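Local coordinates for protein disulfide isomerase (Pseudomonas aeruginosa, PDB 4N30), which probably acts as a thiol-disulfide oxidoreductase of the DsbA type, introducing or rearranging disulfide bonds in other proteins through a thioredoxin fold, at residues 98-101 and 102-105; 159-162 and 163-166; 171-174 and 175-178; 188-191 and 192-195. One frame throughout, in Å; residues are numbered along the deposited sequence. Where two conformers were deposited one is given.

Contact 1: 98-101 and 102-105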
loop_
_atom_site.group_PDB
_atom_site.type_symbol
_atom_site.label_atom_id
_atom_site.label_comp_id
_atom_site.label_asym_id
_atom_site.label_seq_id
_atom_site.Cartn_x
_atom_site.Cartn_y
_atom_site.Cartn_z
ATOM N N HIS A 98 -7.191 -4.708 14.116
ATOM C CA HIS A 98 -6.699 -5.897 13.480
ATOM C C HIS A 98 -5.459 -6.514 14.101
ATOM O O HIS A 98 -4.958 -7.550 13.615
ATOM C CB HIS A 98 -6.553 -5.672 11.958
ATOM C CG HIS A 98 -7.807 -5.335 11.277
ATOM N ND1 HIS A 98 -9.059 -5.894 11.466
ATOM C CD2 HIS A 98 -7.936 -4.425 10.273
ATOM C CE1 HIS A 98 -9.934 -5.307 10.590
ATOM N NE2 HIS A 98 -9.238 -4.417 9.875
ATOM N N GLY A 99 -4.947 -5.857 15.131
ATOM C CA GLY A 99 -3.953 -6.438 16.053
ATOM C C GLY A 99 -2.648 -6.890 15.389
ATOM O O GLY A 99 -2.185 -6.320 14.375
ATOM N N GLU A 100 -2.102 -7.920 15.971
ATOM C CA GLU A 100 -0.812 -8.402 15.580
ATOM C C GLU A 100 -0.778 -8.848 14.131
ATOM O O GLU A 100 0.249 -8.664 13.456
ATOM C CB GLU A 100 -0.370 -9.535 16.567
ATOM C CG GLU A 100 1.048 -10.100 16.290
ATOM C CD GLU A 100 2.160 -9.024 16.334
ATOM O OE1 GLU A 100 2.008 -7.911 16.826
ATOM O OE2 GLU A 100 3.261 -9.233 15.734
ATOM N N ALA A 101 -1.781 -9.496 13.638
ATOM C CA ALA A 101 -1.787 -10.030 12.296
ATOM C C ALA A 101 -1.497 -8.960 11.282
ATOM O O ALA A 101 -0.693 -9.163 10.378
ATOM C CB ALA A 101 -3.116 -10.651 11.961
ATOM N N ALA A 102 -2.133 -7.783 11.399
ATOM C CA ALA A 102 -1.935 -6.749 10.385
ATOM C C ALA A 102 -0.510 -6.204 10.428
ATOM O O ALA A 102 0.091 -5.848 9.415
ATOM C CB ALA A 102 -3.002 -5.664 10.537
ATOM N N ARG A 103 0.031 -6.071 11.662
ATOM C CA ARG A 103 1.452 -5.578 11.787
ATOM C C ARG A 103 2.449 -6.610 11.221
ATOM O O ARG A 103 3.377 -6.228 10.495
ATOM C CB ARG A 103 1.763 -5.287 13.265
ATOM C CG ARG A 103 0.825 -4.253 13.849
ATOM C CD ARG A 103 1.210 -3.798 15.232
ATOM N NE ARG A 103 1.203 -4.875 16.223
ATOM C CZ ARG A 103 0.241 -5.083 17.131
ATOM N NH1 ARG A 103 -0.895 -4.351 17.193
ATOM N NH2 ARG A 103 0.453 -6.061 18.024
ATOM N N HIS A 104 2.268 -7.880 11.599
ATOM C CA HIS A 104 3.201 -8.911 11.114
ATOM C C HIS A 104 3.090 -8.979 9.591
ATOM O O HIS A 104 4.139 -9.142 8.934
ATOM C CB HIS A 104 2.616 -10.238 11.689
ATOM C CG HIS A 104 3.315 -11.467 11.187
ATOM N ND1 HIS A 104 4.691 -11.632 11.293
ATOM C CD2 HIS A 104 2.786 -12.525 10.539
ATOM C CE1 HIS A 104 4.977 -12.838 10.749
ATOM N NE2 HIS A 104 3.828 -13.387 10.271
ATOM N N GLN A 105 1.887 -8.846 9.007
ATOM C CA GLN A 105 1.746 -8.932 7.563
ATOM C C GLN A 105 2.374 -7.728 6.876
ATOM O O GLN A 105 2.977 -7.906 5.769
ATOM C CB GLN A 105 0.275 -9.111 7.233
ATOM C CG GLN A 105 -0.146 -10.536 7.644
ATOM C CD GLN A 105 -1.665 -10.659 7.840
ATOM O OE1 GLN A 105 -2.487 -9.863 7.259
ATOM N NE2 GLN A 105 -2.060 -11.615 8.599
#
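The guanidinium of Arg103 lies with one face against the backbone at Gly99 and Glu100, Gly99 C 3.5 Å and Glu100 CA 3.6 Å from its plane and both set toward its rim, while the carboxylate of Glu100 approaches out of that plane. This is an i to i+3 salt bridge in the opening turns of helix 99-131, the long helix of the DsbA-type thioredoxin fold. In the conformer given here, Glu100 OE1 receives Arg103 NH2 at 2.7 Å, 27° out of the guanidinium plane, and takes a second, weak bond from Arg103 NE at 3.2 Å. A single oxygen, OE1, takes both N-H groups, and the planes stand 63° apart, so this is not the flat two-oxygen bridge. Glu100 CG is anti to the backbone N (chi1 -177°), and a bend at the next bond turns this carboxylate to Arg103. Within the helix backbone, His104 N reaches Glu100 O in an almost straight bond of 2.9 Å, and Gln105 N binds Ala101 O at the same distance. The His104 ring leads away from this turn, and NE2 bonds to Gly142 O. On the buried side, where Ala102 also rests on Asp63 and Pro94, Ala102 CB meets His98 CB at 3.8 Å.

Contact 2: 159-162 and 163-166; sequences KDNE and LIDS
An N-cap joins two consecutive helices here: Asn161 leaves the helical conformation after helix 151-160 and caps helix 162-177. Its OD1 accepts from Ile164 N at 2.9 Å with an N-H...O angle of 166°, although the donor stands 43° above the carbonyl plane and therefore uses no lone-pair direction. Asn161 CG is anti to its own N (chi1 -176°), which carries the amide forward over the first turn and sets OD1 3.4 Å from Leu163 CB. Ile164 crosses the asparagine at about a right angle, its CG1 lying 3.7 Å from Asn161 CB and 3.4 Å from Asn161 O, so the cap is backed by van der Waals contact. One turn on, Glu162 O is gripped by Ser166 N at 2.9 Å and, in the conformer given, by Ser166 OG at 3.0 Å, the two donors arriving from opposite faces of the carbonyl plane. That hydroxyl thus folds back onto the helix that carries it. Asp165 directs OD2 to Lys169 in a salt bridge further along. Ile164 is the buried member and packs on Arg107, Glu110 and Cys111 of helix 99-131, while Asn161 touches Ile114, so the junction between helices 151-160 and 162-177 lies against that long helix.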
loop_
_atom_site.group_PDB
_atom_site.type_symbol
_atom_site.label_atom_id
_atom_site.label_comp_id
_atom_site.label_asym_id
_atom_site.label_seq_id
_atom_site.Cartn_x
_atom_site.Cartn_y
_atom_site.Cartn_z
ATOM N N LYS A 159 10.694 -10.784 11.888
ATOM C CA LYS A 159 11.005 -10.747 13.296
ATOM C C LYS A 159 12.041 -9.709 13.705
ATOM O O LYS A 159 11.966 -9.087 14.789
ATOM C CB LYS A 159 11.411 -12.195 13.731
ATOM C CG LYS A 159 11.688 -12.384 15.233
ATOM C CD LYS A 159 11.937 -13.861 15.592
ATOM C CE LYS A 159 13.286 -14.413 15.172
ATOM N NZ LYS A 159 14.462 -13.792 15.848
ATOM N N ASP A 160 13.097 -9.542 12.901
ATOM C CA ASP A 160 14.307 -8.891 13.373
ATOM C C ASP A 160 14.596 -7.545 12.744
ATOM O O ASP A 160 15.293 -6.754 13.329
ATOM C CB ASP A 160 15.584 -9.751 13.143
ATOM C CG ASP A 160 15.652 -10.986 13.956
ATOM O OD1 ASP A 160 14.835 -11.160 14.898
ATOM O OD2 ASP A 160 16.529 -11.824 13.650
ATOM N N ASN A 161 14.142 -7.299 11.513
ATOM C CA ASN A 161 14.672 -6.115 10.797
ATOM C C ASN A 161 13.956 -4.876 11.308
ATOM O O ASN A 161 12.745 -4.661 11.106
ATOM C CB ASN A 161 14.386 -6.371 9.311
ATOM C CG ASN A 161 14.964 -5.294 8.450
ATOM O OD1 ASN A 161 14.836 -4.085 8.764
ATOM N ND2 ASN A 161 15.630 -5.678 7.322
ATOM N N GLU A 162 14.729 -4.000 11.956
ATOM C CA GLU A 162 14.171 -2.782 12.542
ATOM C C GLU A 162 14.052 -1.688 11.541
ATOM O O GLU A 162 13.240 -0.777 11.781
ATOM C CB GLU A 162 15.043 -2.309 13.704
ATOM C CG GLU A 162 15.182 -3.352 14.815
ATOM C CD GLU A 162 16.017 -2.836 15.979
ATOM O OE1 GLU A 162 17.253 -3.077 15.983
ATOM O OE2 GLU A 162 15.449 -2.127 16.837
ATOM N N LEU A 163 14.798 -1.731 10.433
ATOM C CA LEU A 163 14.649 -0.707 9.391
ATOM C C LEU A 163 13.261 -0.782 8.792
ATOM O O LEU A 163 12.568 0.249 8.656
ATOM C CB LEU A 163 15.746 -0.817 8.387
ATOM C CG LEU A 163 17.226 -0.600 8.867
ATOM C CD1 LEU A 163 18.222 -0.817 7.736
ATOM C CD2 LEU A 163 17.397 0.828 9.329
ATOM N N ILE A 164 12.841 -2.022 8.464
ATOM C CA ILE A 164 11.510 -2.161 7.859
ATOM C C ILE A 164 10.409 -1.815 8.848
ATOM O O ILE A 164 9.374 -1.201 8.522
ATOM C CB ILE A 164 11.283 -3.458 7.074
ATOM C CG1 ILE A 164 11.417 -4.604 7.974
ATOM C CG2 ILE A 164 12.248 -3.470 5.891
ATOM C CD1 ILE A 164 10.087 -5.194 8.478
ATOM N N ASP A 165 10.640 -2.169 10.117
ATOM C CA ASP A 165 9.648 -1.882 11.196
ATOM C C ASP A 165 9.513 -0.380 11.290
ATOM O O ASP A 165 8.338 0.113 11.373
ATOM C CB ASP A 165 10.177 -2.486 12.530
ATOM C CG ASP A 165 9.335 -2.164 13.761
ATOM O OD1 ASP A 165 8.217 -2.685 13.840
ATOM O OD2 ASP A 165 9.874 -1.452 14.666
ATOM N N SER A 166 10.609 0.361 11.210
ATOM C CA SER A 166 10.642 1.813 11.289
ATOM C C SER A 166 9.866 2.388 10.156
ATOM O O SER A 166 9.130 3.386 10.339
ATOM C CB SER A 166 12.056 2.313 11.116
ATOM O OG SER A 166 12.819 2.108 12.282
#

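Contact 3: 171-174 and 175-178; sequences DIDI and ARSK
Ile172 and Arg176, one turn apart near the end of helix 162-177, lie side by side with the same heading, and the methyl CG2 of Ile172 sits over the centre of the guanidinium, 3.5 Å from its plane. That methyl-on-guanidinium contact and the inner side, where Ala175 is buried, are the close-fitting parts; Asp173, Arg176 and Ser177 form the solvent side. The polar grip there is looser: Asp173 OD1 meets Arg176 NH2 at 3.0 Å in a salt bridge whose N-H...O angle is only 122°, hence a weak hydrogen bond, and the two planes are inclined by 29°. The bend at chi3 (-66°) brings the arginine head back over Ile172 and within reach of Asp173. At the C-terminal end, Ser177 turns its hydroxyl into the helix. Its OG, held between the backbone N and the carbonyl carbon, donates to Ile174 O at 2.8 Å, and Lys178 N adds a weak bond to the same oxygen at 3.0 Å. The Lys178 chain lies alongside Ile174, its CE 3.7 Å from Ile174 CG2. On the inner side Ala175 and Ile174 rest on Tyr61 of strand 56-62, Ala175 and Ile172 touch Leu93, and Asp171 fastens the helix to Arg91 and His92 at the end of strand 86-92.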
loop_
_atom_site.group_PDB
_atom_site.type_symbol
_atom_site.label_atom_id
_atom_site.label_comp_id
_atom_site.label_asym_id
_atom_site.label_seq_id
_atom_site.Cartn_x
_atom_site.Cartn_y
_atom_site.Cartn_z
ATOM N N ASP A 171 5.033 5.350 8.122
ATOM C CA ASP A 171 3.755 5.513 7.372
ATOM C C ASP A 171 2.595 5.693 8.326
ATOM O O ASP A 171 1.759 6.585 8.073
ATOM C CB ASP A 171 3.466 4.285 6.521
ATOM C CG ASP A 171 4.227 4.209 5.244
ATOM O OD1 ASP A 171 4.858 5.249 4.820
ATOM O OD2 ASP A 171 4.104 3.152 4.540
ATOM N N ILE A 172 2.550 4.953 9.422
ATOM C CA ILE A 172 1.454 5.055 10.372
ATOM C C ILE A 172 1.428 6.438 11.060
ATOM O O ILE A 172 0.400 7.152 11.154
ATOM C CB ILE A 172 1.582 3.986 11.460
ATOM C CG1 ILE A 172 1.349 2.610 10.828
ATOM C CG2 ILE A 172 0.519 4.222 12.575
ATOM C CD1 ILE A 172 1.851 1.530 11.825
ATOM N N ASP A 173 2.622 6.924 11.386
ATOM C CA ASP A 173 2.793 8.249 12.044
ATOM C C ASP A 173 2.389 9.338 11.089
ATOM O O ASP A 173 1.657 10.297 11.504
ATOM C CB ASP A 173 4.272 8.479 12.475
ATOM C CG ASP A 173 4.686 7.620 13.636
ATOM O OD1 ASP A 173 3.866 6.924 14.264
ATOM O OD2 ASP A 173 5.931 7.666 13.788
ATOM N N ILE A 174 2.748 9.255 9.812
ATOM C CA ILE A 174 2.322 10.221 8.813
ATOM C C ILE A 174 0.820 10.198 8.663
ATOM O O ILE A 174 0.141 11.267 8.630
ATOM C CB ILE A 174 3.024 10.060 7.477
ATOM C CG1 ILE A 174 4.508 10.400 7.643
ATOM C CG2 ILE A 174 2.373 10.879 6.368
ATOM C CD1 ILE A 174 5.311 9.938 6.479
ATOM N N ALA A 175 0.250 8.978 8.559
ATOM C CA ALA A 175 -1.192 8.865 8.509
ATOM C C ALA A 175 -1.862 9.569 9.641
ATOM O O ALA A 175 -2.826 10.328 9.419
ATOM C CB ALA A 175 -1.620 7.406 8.374
ATOM N N ARG A 176 -1.409 9.341 10.864
ATOM C CA ARG A 176 -2.043 9.927 12.031
ATOM C C ARG A 176 -1.846 11.427 12.026
ATOM O O ARG A 176 -2.816 12.150 12.387
ATOM C CB ARG A 176 -1.536 9.250 13.324
ATOM C CG ARG A 176 -2.052 7.776 13.393
ATOM C CD ARG A 176 -1.934 7.153 14.780
ATOM N NE ARG A 176 -0.512 7.033 15.078
ATOM C CZ ARG A 176 0.125 5.971 15.597
ATOM N NH1 ARG A 176 -0.560 4.836 15.929
ATOM N NH2 ARG A 176 1.446 6.088 15.752
ATOM N N SER A 177 -0.727 11.921 11.586
ATOM C CA SER A 177 -0.466 13.395 11.490
ATOM C C SER A 177 -1.438 14.009 10.543
ATOM O O SER A 177 -1.757 15.238 10.625
ATOM C CB SER A 177 0.981 13.689 11.037
ATOM O OG SER A 177 1.200 13.618 9.649
ATOM N N LYS A 178 -1.942 13.269 9.553
ATOM C CA LYS A 178 -2.883 13.784 8.525
ATOM C C LYS A 178 -4.281 13.467 8.996
ATOM O O LYS A 178 -5.238 13.758 8.272
ATOM C CB LYS A 178 -2.635 13.094 7.183
ATOM C CG LYS A 178 -1.363 13.548 6.483
ATOM C CD LYS A 178 -1.325 12.804 5.154
ATOM C CE LYS A 178 -0.005 12.929 4.428
ATOM N NZ LYS A 178 -0.230 14.009 3.435
#

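Contact 4: 188-191 and 192-195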
loop_
_atom_site.group_PDB
_atom_site.type_symbol
_atom_site.label_atom_id
_atom_site.label_comp_id
_atom_site.label_asym_id
_atom_site.label_seq_id
_atom_site.Cartn_x
_atom_site.Cartn_y
_atom_site.Cartn_z
ATOM N N ILE A 188 -3.836 11.561 -2.986
ATOM C CA ILE A 188 -3.414 11.615 -4.394
ATOM C C ILE A 188 -2.572 12.872 -4.527
ATOM O O ILE A 188 -3.038 13.947 -4.227
ATOM C CB ILE A 188 -4.605 11.669 -5.334
ATOM C CG1 ILE A 188 -5.569 10.493 -5.077
ATOM C CG2 ILE A 188 -4.085 11.746 -6.793
ATOM C CD1 ILE A 188 -6.779 10.429 -6.006
ATOM N N ARG A 189 -1.308 12.713 -4.935
ATOM C CA ARG A 189 -0.358 13.812 -5.058
ATOM C C ARG A 189 -0.150 14.071 -6.551
ATOM O O ARG A 189 0.103 13.162 -7.358
ATOM C CB ARG A 189 0.909 13.420 -4.373
ATOM C CG ARG A 189 1.968 14.554 -4.496
ATOM C CD ARG A 189 3.114 14.397 -3.550
ATOM N NE ARG A 189 2.598 14.151 -2.197
ATOM C CZ ARG A 189 2.048 15.025 -1.353
ATOM N NH1 ARG A 189 1.936 16.320 -1.652
ATOM N NH2 ARG A 189 1.625 14.581 -0.146
ATOM N N ASP A 190 -0.101 15.363 -6.930
ATOM C CA ASP A 190 0.401 15.771 -8.244
ATOM C C ASP A 190 1.911 16.047 -8.142
ATOM O O ASP A 190 2.342 16.894 -7.383
ATOM C CB ASP A 190 -0.354 17.079 -8.608
ATOM C CG ASP A 190 -0.051 17.576 -9.976
ATOM O OD1 ASP A 190 1.104 17.338 -10.470
ATOM O OD2 ASP A 190 -0.924 18.120 -10.633
ATOM N N ASN A 191 2.673 15.140 -8.779
ATOM C CA ASN A 191 4.127 15.183 -8.667
ATOM C C ASN A 191 4.749 16.429 -9.356
ATOM O O ASN A 191 5.939 16.694 -9.127
ATOM C CB ASN A 191 4.689 13.877 -9.213
ATOM C CG ASN A 191 4.274 12.683 -8.363
ATOM O OD1 ASN A 191 3.863 11.675 -8.932
ATOM N ND2 ASN A 191 4.452 12.808 -7.072
ATOM N N GLN A 192 3.997 17.079 -10.205
ATOM C CA GLN A 192 4.462 18.310 -10.902
ATOM C C GLN A 192 4.332 19.496 -9.982
ATOM O O GLN A 192 5.193 20.424 -10.013
ATOM C CB GLN A 192 3.690 18.455 -12.185
ATOM C CG GLN A 192 4.156 19.629 -13.093
ATOM C CD GLN A 192 3.265 19.624 -14.324
ATOM O OE1 GLN A 192 3.297 18.687 -15.089
ATOM N NE2 GLN A 192 2.407 20.660 -14.470
ATOM N N THR A 193 3.294 19.575 -9.157
ATOM C CA THR A 193 2.994 20.815 -8.380
ATOM C C THR A 193 3.178 20.619 -6.893
ATOM O O THR A 193 3.202 21.619 -6.156
ATOM C CB THR A 193 1.527 21.262 -8.617
ATOM O OG1 THR A 193 0.694 20.258 -7.966
ATOM C CG2 THR A 193 1.162 21.362 -10.023
ATOM N N GLY A 194 3.207 19.376 -6.435
ATOM C CA GLY A 194 3.228 19.135 -5.028
ATOM C C GLY A 194 1.871 19.123 -4.320
ATOM O O GLY A 194 1.844 18.774 -3.136
ATOM N N ARG A 195 0.781 19.499 -4.994
ATOM C CA ARG A 195 -0.494 19.570 -4.331
ATOM C C ARG A 195 -1.003 18.114 -4.122
ATOM O O ARG A 195 -0.760 17.203 -4.949
ATOM C CB ARG A 195 -1.416 20.317 -5.300
ATOM C CG ARG A 195 -2.751 20.747 -4.747
ATOM C CD ARG A 195 -3.559 21.503 -5.758
ATOM N NE ARG A 195 -4.725 22.070 -5.160
ATOM C CZ ARG A 195 -5.620 22.663 -5.910
ATOM N NH1 ARG A 195 -5.470 22.817 -7.243
ATOM N NH2 ARG A 195 -6.645 23.265 -5.260
HETATM O O HOH W 1 -1.843 19.984 -8.907
#
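The turn between strand 185-190 and strand 196-200 is a beta-hairpin connection organised round the carboxylate and carbonyl of Asp190, with an ST turn at Thr193. At its mouth Asp190 N donates to Arg195 O at 2.8 Å in a nearly straight bond (169°), closing the loop. Asp190 O then accepts Gly194 N at 2.8 Å, with a weaker bond from Thr193 N. Gly194 has a positive phi of 85°, a conformation that suits glycine and lets the chain reverse here. The aspartate side chain works alongside its own carbonyl: with CG anti to N (chi1 -175°), OD1 swings over the turn to take Gln192 N at 2.9 Å, along its C-O direction, and more weakly Thr193 N. Asp190 OD2 accepts from a water at 2.7 Å, and that water accepts in turn from Thr193 OG1, while OG1 itself receives Arg195 N at 3.1 Å, the ST-turn bond. On the neighbouring strand position, Arg189 NH1 reaches Gly194 O edge-on, near the guanidinium plane, a weak bond at 2.9 Å. Ile188 faces helix 205-216. Asp190, though buried, also forms a salt bridge with Arg55 through OD2. Its carboxylate therefore combines that charge pair with turn amides and a water, an environment that would be expected to favour the ionised form.

Overall arrangement
Contacts 1, 2 and 3 lie on helices, contact 3 on one that packs against the sheet, whereas contact 4 is the hairpin turn of the sheet, its centre about 31 Å from that of contact 1 and on the other side of the chain's centre. Contacts 2 and 3 share helix 162-177, occupying its capped start and its end, with centres about 18 Å apart; both are surface contacts. Contacts 1 and 4 are partly buried. Carboxylate-arginine pairs three residues apart mark contacts 1 and 3, at the exposed side of each, while contacts 2 and 4 rely on side-chain oxygens accepting backbone amides. Contacts 3 and 4 meet where Lys178 NZ approaches Arg189 NH2 to 4.1 Å, two like charges.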